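Long-range contact in DNA polymerase (Bacillus phage phi29, PDB 2PY5), which replicates the viral genome by protein-primed, strand-displacing DNA synthesis with high processivity and proofreads it with a 3'-5' exonuclease: residues Val51-Leu63 / Ile115-Pro129. The protein carries 2 engineered substitutions. Sequence-based numbering, arbitrary orientation.
With nucleotides of chain A.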
loop_
_atom_site.group_PDB
_atom_site.type_symbol
_atom_site.label_atom_id
_atom_site.label_comp_id
_atom_site.label_asym_id
_atom_site.label_seq_id
_atom_site.Cartn_x
_atom_site.Cartn_y
_atom_site.Cartn_z
ATOM N N VAL F 51 6.547 -18.585 -23.767
ATOM C CA VAL F 51 6.646 -18.731 -22.305
ATOM C C VAL F 51 7.162 -20.128 -21.946
ATOM O O VAL F 51 8.029 -20.274 -21.082
ATOM C CB VAL F 51 5.286 -18.514 -21.602
ATOM C CG1 VAL F 51 5.365 -18.896 -20.111
ATOM C CG2 VAL F 51 4.785 -17.083 -21.789
ATOM N N LEU F 52 6.645 -21.159 -22.610
ATOM C CA LEU F 52 6.975 -22.520 -22.217
ATOM C C LEU F 52 8.405 -22.879 -22.549
ATOM O O LEU F 52 8.994 -23.731 -21.884
ATOM C CB LEU F 52 6.010 -23.527 -22.804
ATOM C CG LEU F 52 4.553 -23.429 -22.384
ATOM C CD1 LEU F 52 3.742 -24.590 -22.990
ATOM C CD2 LEU F 52 4.369 -23.368 -20.881
ATOM N N LYS F 53 8.971 -22.217 -23.555
ATOM C CA LYS F 53 10.321 -22.522 -24.009
ATOM C C LYS F 53 11.397 -21.602 -23.447
ATOM O O LYS F 53 12.571 -21.995 -23.417
ATOM C CB LYS F 53 10.383 -22.473 -25.538
ATOM C CG LYS F 53 9.938 -23.737 -26.210
ATOM C CD LYS F 53 10.063 -23.613 -27.722
ATOM C CE LYS F 53 10.021 -24.966 -28.399
ATOM N NZ LYS F 53 9.848 -24.824 -29.876
ATOM N N VAL F 54 11.017 -20.395 -23.005
ATOM C CA VAL F 54 12.018 -19.339 -22.727
ATOM C C VAL F 54 12.799 -19.549 -21.435
ATOM O O VAL F 54 13.889 -18.995 -21.288
ATOM C CB VAL F 54 11.394 -17.903 -22.796
ATOM C CG1 VAL F 54 10.460 -17.643 -21.627
ATOM C CG2 VAL F 54 12.470 -16.827 -22.912
ATOM N N GLN F 55 12.280 -20.372 -20.518
ATOM C CA GLN F 55 13.004 -20.679 -19.263
ATOM C C GLN F 55 13.516 -19.395 -18.610
ATOM O O GLN F 55 14.717 -19.270 -18.296
ATOM C CB GLN F 55 14.192 -21.626 -19.514
ATOM C CG GLN F 55 13.828 -22.968 -20.112
ATOM C CD GLN F 55 14.977 -23.945 -20.032
ATOM O OE1 GLN F 55 15.563 -24.145 -18.962
ATOM N NE2 GLN F 55 15.306 -24.569 -21.159
ATOM N N ALA F 56 12.609 -18.441 -18.412
ATOM C CA ALA F 56 12.974 -17.127 -17.910
ATOM C C ALA F 56 12.101 -16.680 -16.745
ATOM O O ALA F 56 11.151 -17.361 -16.327
ATOM C CB ALA F 56 12.926 -16.084 -19.051
ATOM N N ASP F 57 12.432 -15.510 -16.227
ATOM C CA ASP F 57 11.612 -14.828 -15.258
ATOM C C ASP F 57 10.857 -13.709 -15.974
ATOM O O ASP F 57 11.483 -12.826 -16.564
ATOM C CB ASP F 57 12.498 -14.201 -14.188
ATOM C CG ASP F 57 13.179 -15.224 -13.299
ATOM O OD1 ASP F 57 12.866 -16.431 -13.384
ATOM O OD2 ASP F 57 14.041 -14.798 -12.487
ATOM N N LEU F 58 9.528 -13.743 -15.911
ATOM C CA LEU F 58 8.680 -12.767 -16.599
ATOM C C LEU F 58 8.006 -11.908 -15.570
ATOM O O LEU F 58 7.711 -12.365 -14.464
ATOM C CB LEU F 58 7.589 -13.439 -17.434
ATOM C CG LEU F 58 7.975 -14.559 -18.385
ATOM C CD1 LEU F 58 6.769 -14.972 -19.291
ATOM C CD2 LEU F 58 9.249 -14.233 -19.179
ATOM N N TYR F 59 7.752 -10.669 -15.953
ATOM C CA TYR F 59 7.072 -9.702 -15.099
ATOM C C TYR F 59 5.912 -9.079 -15.836
ATOM O O TYR F 59 6.092 -8.583 -16.962
ATOM C CB TYR F 59 8.051 -8.592 -14.703
ATOM C CG TYR F 59 9.091 -9.078 -13.743
ATOM C CD1 TYR F 59 10.242 -9.728 -14.191
ATOM C CD2 TYR F 59 8.901 -8.922 -12.376
ATOM C CE1 TYR F 59 11.187 -10.195 -13.295
ATOM C CE2 TYR F 59 9.839 -9.384 -11.476
ATOM C CZ TYR F 59 10.967 -10.027 -11.934
ATOM O OH TYR F 59 11.903 -10.496 -11.026
ATOM N N PHE F 60 4.731 -9.095 -15.217
ATOM C CA PHE F 60 3.586 -8.319 -15.689
ATOM C C PHE F 60 3.287 -7.298 -14.618
ATOM O O PHE F 60 3.439 -7.588 -13.404
ATOM C CB PHE F 60 2.334 -9.189 -15.899
ATOM C CG PHE F 60 2.379 -10.044 -17.144
ATOM C CD1 PHE F 60 3.068 -11.250 -17.157
ATOM C CD2 PHE F 60 1.702 -9.651 -18.283
ATOM C CE1 PHE F 60 3.085 -12.034 -18.280
ATOM C CE2 PHE F 60 1.730 -10.448 -19.421
ATOM C CZ PHE F 60 2.414 -11.639 -19.407
ATOM N N HIS F 61 2.837 -6.121 -15.038
ATOM C CA HIS F 61 2.415 -5.091 -14.075
ATOM C C HIS F 61 0.960 -5.323 -13.685
ATOM O O HIS F 61 0.051 -5.230 -14.515
ATOM C CB HIS F 61 2.607 -3.684 -14.612
ATOM C CG HIS F 61 2.895 -2.683 -13.538
ATOM N ND1 HIS F 61 3.998 -2.774 -12.726
ATOM C CD2 HIS F 61 2.198 -1.602 -13.111
ATOM C CE1 HIS F 61 3.993 -1.772 -11.866
ATOM N NE2 HIS F 61 2.905 -1.051 -12.071
ATOM N N ASN F 62 0.750 -5.579 -12.394
ATOM C CA ASN F 62 -0.534 -6.013 -11.858
ATOM C C ASN F 62 -0.929 -7.400 -12.387
ATOM O O ASN F 62 -1.913 -7.591 -13.096
ATOM C CB ASN F 62 -1.629 -4.975 -12.080
ATOM C CG ASN F 62 -2.875 -5.260 -11.272
ATOM O OD1 ASN F 62 -2.803 -5.731 -10.134
ATOM N ND2 ASN F 62 -4.045 -4.939 -11.846
ATOM N N LEU F 63 -0.123 -8.380 -11.995
ATOM C CA LEU F 63 -0.299 -9.768 -12.346
ATOM C C LEU F 63 -1.703 -10.314 -12.082
ATOM O O LEU F 63 -2.131 -11.233 -12.768
ATOM C CB LEU F 63 0.774 -10.602 -11.615
ATOM C CG LEU F 63 0.791 -12.096 -11.922
ATOM C CD1 LEU F 63 1.143 -12.362 -13.360
ATOM C CD2 LEU F 63 1.711 -12.845 -10.955
ATOM N N ILE F 115 13.187 -27.378 -16.007
ATOM C CA ILE F 115 12.657 -26.508 -17.049
ATOM C C ILE F 115 11.392 -25.826 -16.546
ATOM O O ILE F 115 10.373 -26.482 -16.325
ATOM C CB ILE F 115 12.300 -27.298 -18.336
ATOM C CG1 ILE F 115 13.434 -28.218 -18.777
ATOM C CG2 ILE F 115 11.864 -26.315 -19.456
ATOM C CD1 ILE F 115 14.768 -27.523 -18.951
ATOM N N HIS F 116 11.459 -24.513 -16.376
ATOM C CA HIS F 116 10.301 -23.758 -15.947
ATOM C C HIS F 116 10.408 -22.290 -16.287
ATOM O O HIS F 116 11.494 -21.786 -16.502
ATOM C CB HIS F 116 10.058 -23.952 -14.437
ATOM C CG HIS F 116 11.001 -23.205 -13.528
ATOM N ND1 HIS F 116 12.370 -23.378 -13.531
ATOM C CD2 HIS F 116 10.741 -22.333 -12.525
ATOM C CE1 HIS F 116 12.911 -22.613 -12.594
ATOM N NE2 HIS F 116 11.944 -21.975 -11.969
ATOM N N THR F 117 9.259 -21.619 -16.312
ATOM C CA THR F 117 9.190 -20.188 -16.473
ATOM C C THR F 117 8.394 -19.654 -15.315
ATOM O O THR F 117 7.293 -20.159 -15.029
ATOM C CB THR F 117 8.561 -19.794 -17.817
ATOM O OG1 THR F 117 9.449 -20.196 -18.872
ATOM C CG2 THR F 117 8.291 -18.256 -17.895
ATOM N N VAL F 118 8.952 -18.657 -14.634
ATOM C CA VAL F 118 8.302 -18.031 -13.462
ATOM C C VAL F 118 7.801 -16.663 -13.861
ATOM O O VAL F 118 8.484 -15.929 -14.567
ATOM C CB VAL F 118 9.211 -17.934 -12.218
ATOM C CG1 VAL F 118 8.361 -17.562 -10.976
ATOM C CG2 VAL F 118 9.951 -19.251 -11.969
ATOM N N ILE F 119 6.572 -16.352 -13.456
ATOM C CA ILE F 119 5.950 -15.099 -13.761
ATOM C C ILE F 119 5.654 -14.369 -12.456
ATOM O O ILE F 119 4.946 -14.897 -11.581
ATOM C CB ILE F 119 4.636 -15.314 -14.544
ATOM C CG1 ILE F 119 4.874 -16.283 -15.714
ATOM C CG2 ILE F 119 4.122 -13.977 -15.090
ATOM C CD1 ILE F 119 3.650 -16.561 -16.587
ATOM N N TYR F 120 6.176 -13.153 -12.360
ATOM C CA TYR F 120 6.053 -12.309 -11.188
ATOM C C TYR F 120 5.223 -11.048 -11.451
ATOM O O TYR F 120 4.939 -10.694 -12.599
ATOM C CB TYR F 120 7.430 -11.896 -10.747
ATOM C CG TYR F 120 8.325 -13.017 -10.272
ATOM C CD1 TYR F 120 9.463 -13.357 -10.984
ATOM C CD2 TYR F 120 8.074 -13.690 -9.085
ATOM C CE1 TYR F 120 10.305 -14.343 -10.534
ATOM C CE2 TYR F 120 8.905 -14.702 -8.638
ATOM C CZ TYR F 120 10.034 -15.014 -9.367
ATOM O OH TYR F 120 10.906 -16.010 -8.949
ATOM N N ASP F 121 4.872 -10.359 -10.373
ATOM C CA ASP F 121 4.156 -9.084 -10.433
ATOM C C ASP F 121 5.135 -7.915 -10.246
ATOM O O ASP F 121 5.653 -7.696 -9.123
ATOM C CB ASP F 121 3.084 -9.071 -9.335
ATOM C CG ASP F 121 2.122 -7.916 -9.450
ATOM O OD1 ASP F 121 2.165 -7.187 -10.476
ATOM O OD2 ASP F 121 1.291 -7.756 -8.516
ATOM N N SER F 122 5.377 -7.134 -11.301
ATOM C CA SER F 122 6.204 -5.924 -11.143
ATOM C C SER F 122 5.533 -4.881 -10.231
ATOM O O SER F 122 6.219 -4.013 -9.676
ATOM C CB SER F 122 6.591 -5.299 -12.477
ATOM O OG SER F 122 5.468 -5.079 -13.295
ATOM N N LEU F 123 4.215 -4.973 -10.027
ATOM C CA LEU F 123 3.542 -4.062 -9.074
ATOM C C LEU F 123 4.025 -4.274 -7.635
ATOM O O LEU F 123 3.989 -3.343 -6.793
ATOM C CB LEU F 123 2.018 -4.201 -9.148
ATOM C CG LEU F 123 1.193 -3.173 -8.380
ATOM C CD1 LEU F 123 1.410 -1.755 -8.848
ATOM C CD2 LEU F 123 -0.294 -3.542 -8.482
ATOM N N LYS F 124 4.495 -5.491 -7.330
ATOM C CA LYS F 124 5.011 -5.780 -5.983
ATOM C C LYS F 124 6.399 -5.153 -5.785
ATOM O O LYS F 124 6.806 -4.866 -4.657
ATOM C CB LYS F 124 5.056 -7.296 -5.748
ATOM C CG LYS F 124 3.680 -7.990 -5.817
ATOM C CD LYS F 124 2.819 -7.686 -4.620
ATOM C CE LYS F 124 1.475 -8.395 -4.715
ATOM N NZ LYS F 124 0.636 -7.890 -5.828
ATOM N N LYS F 125 7.116 -4.992 -6.896
ATOM C CA LYS F 125 8.430 -4.349 -6.923
ATOM C C LYS F 125 8.340 -2.817 -6.972
ATOM O O LYS F 125 9.109 -2.124 -6.308
ATOM C CB LYS F 125 9.180 -4.849 -8.152
ATOM C CG LYS F 125 9.535 -6.322 -8.104
ATOM C CD LYS F 125 10.989 -6.558 -7.828
ATOM C CE LYS F 125 11.458 -5.868 -6.561
ATOM N NZ LYS F 125 12.852 -6.197 -6.155
ATOM N N LEU F 126 7.395 -2.324 -7.768
ATOM C CA LEU F 126 7.215 -0.928 -8.100
ATOM C C LEU F 126 5.728 -0.612 -7.887
ATOM O O LEU F 126 4.929 -0.684 -8.814
ATOM C CB LEU F 126 7.650 -0.693 -9.557
ATOM C CG LEU F 126 9.127 -1.011 -9.859
ATOM C CD1 LEU F 126 9.328 -1.158 -11.390
ATOM C CD2 LEU F 126 10.051 0.052 -9.263
ATOM N N PRO F 127 5.345 -0.310 -6.628
ATOM C CA PRO F 127 3.919 -0.205 -6.270
ATOM C C PRO F 127 3.226 1.105 -6.701
ATOM O O PRO F 127 2.724 1.868 -5.870
ATOM C CB PRO F 127 3.950 -0.381 -4.750
ATOM C CG PRO F 127 5.261 0.252 -4.358
ATOM C CD PRO F 127 6.213 -0.182 -5.439
ATOM N N PHE F 128 3.206 1.347 -8.012
ATOM C CA PHE F 128 2.603 2.546 -8.604
ATOM C C PHE F 128 2.106 2.163 -9.971
ATOM O O PHE F 128 2.613 1.210 -10.542
ATOM C CB PHE F 128 3.632 3.674 -8.758
ATOM C CG PHE F 128 4.564 3.814 -7.598
ATOM C CD1 PHE F 128 5.795 3.172 -7.604
ATOM C CD2 PHE F 128 4.208 4.582 -6.517
ATOM C CE1 PHE F 128 6.666 3.304 -6.515
ATOM C CE2 PHE F 128 5.067 4.729 -5.426
ATOM C CZ PHE F 128 6.294 4.078 -5.437
ATOM N N PRO F 129 1.132 2.913 -10.514
ATOM C CA PRO F 129 0.774 2.659 -11.916
ATOM C C PRO F 129 1.961 2.908 -12.857
ATOM O O PRO F 129 2.853 3.693 -12.533
ATOM C CB PRO F 129 -0.328 3.674 -12.197
ATOM C CG PRO F 129 -0.808 4.145 -10.882
ATOM C CD PRO F 129 0.332 3.987 -9.916
ATOM P P DT A 6 -1.726 0.336 -13.913
ATOM O OP1 DT A 6 -0.384 0.361 -14.483
ATOM O OP2 DT A 6 -2.628 1.487 -14.033
ATOM O "O5'" DT A 6 -2.558 -0.855 -14.602
ATOM C "C5'" DT A 6 -1.923 -2.079 -14.934
ATOM C "C4'" DT A 6 -2.998 -3.029 -15.408
ATOM O "O4'" DT A 6 -3.944 -3.294 -14.359
ATOM C "C3'" DT A 6 -3.836 -2.464 -16.550
ATOM O "O3'" DT A 6 -3.190 -2.646 -17.808
ATOM C "C2'" DT A 6 -5.133 -3.250 -16.408
ATOM C "C1'" DT A 6 -5.211 -3.583 -14.922
ATOM N N1 DT A 6 -6.210 -2.776 -14.162
ATOM C C2 DT A 6 -7.026 -3.430 -13.274
ATOM O O2 DT A 6 -6.982 -4.627 -13.072
ATOM N N3 DT A 6 -7.916 -2.611 -12.624
ATOM C C4 DT A 6 -8.049 -1.239 -12.762
ATOM O O4 DT A 6 -8.879 -0.606 -12.115
ATOM C C5 DT A 6 -7.137 -0.616 -13.688
ATOM C C7 DT A 6 -7.183 0.857 -13.921
ATOM C C6 DT A 6 -6.266 -1.407 -14.343
ATOM P P DT A 5 -2.829 2.305 -7.772
ATOM O OP1 DT A 5 -1.595 2.339 -6.953
ATOM O OP2 DT A 5 -3.571 3.546 -8.060
ATOM O "O5'" DT A 5 -2.464 1.601 -9.177
ATOM C "C5'" DT A 5 -1.574 0.519 -9.223
ATOM C "C4'" DT A 5 -2.123 -0.547 -10.127
ATOM O "O4'" DT A 5 -3.267 -1.117 -9.482
ATOM C "C3'" DT A 5 -2.635 -0.070 -11.473
ATOM O "O3'" DT A 5 -1.582 -0.136 -12.392
ATOM C "C2'" DT A 5 -3.740 -1.056 -11.815
ATOM C "C1'" DT A 5 -4.163 -1.587 -10.460
ATOM N N1 DT A 5 -5.478 -1.131 -10.001
ATOM C C2 DT A 5 -6.391 -2.090 -9.669
ATOM O O2 DT A 5 -6.172 -3.294 -9.777
ATOM N N3 DT A 5 -7.583 -1.582 -9.252
ATOM C C4 DT A 5 -7.921 -0.247 -9.105
ATOM O O4 DT A 5 -9.034 0.082 -8.716
ATOM C C5 DT A 5 -6.908 0.709 -9.456
ATOM C C7 DT A 5 -7.171 2.177 -9.345
ATOM C C6 DT A 5 -5.733 0.230 -9.887
HETATM O O HOH W 1 10.491 -22.661 -19.718
HETATM O O HOH W 2 14.360 -23.530 -16.484
HETATM O O HOH W 3 12.947 -17.261 -10.540
HETATM O O HOH W 4 -1.343 -7.825 -9.041
#
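Asp121 pushes one carboxylate oxygen between two backbone amides: Leu63 N, 3.0 Å from Asp121 OD1, and Leu123 N reach that oxygen from opposite faces of the carboxylate plane. The first bond reaches across to Leu63, where the chain leads into helix 63-76, the second caps the short helical turn 122-125, and Asn62 N adds a weak third. The other oxygen, OD2, makes a salt bridge to Lys124 NZ and accepts from a water shared with Asn62 OD1. With CG anti to its backbone N (chi1 -170°), the carboxylate of Asp121 swings toward Asn62 and Leu63.

Beside it, the His61 ring is held at its edge through both ring nitrogens. His61 ND1 and Ser122 OG share a hydrogen bond of 2.8 Å, while NE2 donates to Phe128 O (2.7 Å) almost in the ring plane, fixing the ring's rotation; Leu123 CB sits over one face. The result is a support for single-stranded DNA: Asn62 ND2 donates to DT6 O4' of chain A at 3.0 Å, and Leu123 CD1 packs on DT5 of the same strand. Asn62 stabilises the frayed primer terminus during proofreading, and Ser122 and Leu123 are essential for exonucleolysis.

Upstream, strands 57-60 and 113-121 run parallel, joined by bonds such as Tyr120 N to Leu58 O (2.7 Å). Ile119 CG2 meets the edge of the Phe60 ring, 3.6 Å from Phe60 CD1; on the opposite face of the sheet, Tyr59 CE2 lies against Tyr120 CB. At the far end, Thr117 OG1 donates to Val51 O (2.6 Å), tying the last turn of helix 44-54 to the strand.

Within the exonuclease sheet, strand 57-60 lies between 8-15 and 113-121; helix 63-76 packs on Phe60 and Ile119, and helix 130-136 touches His61.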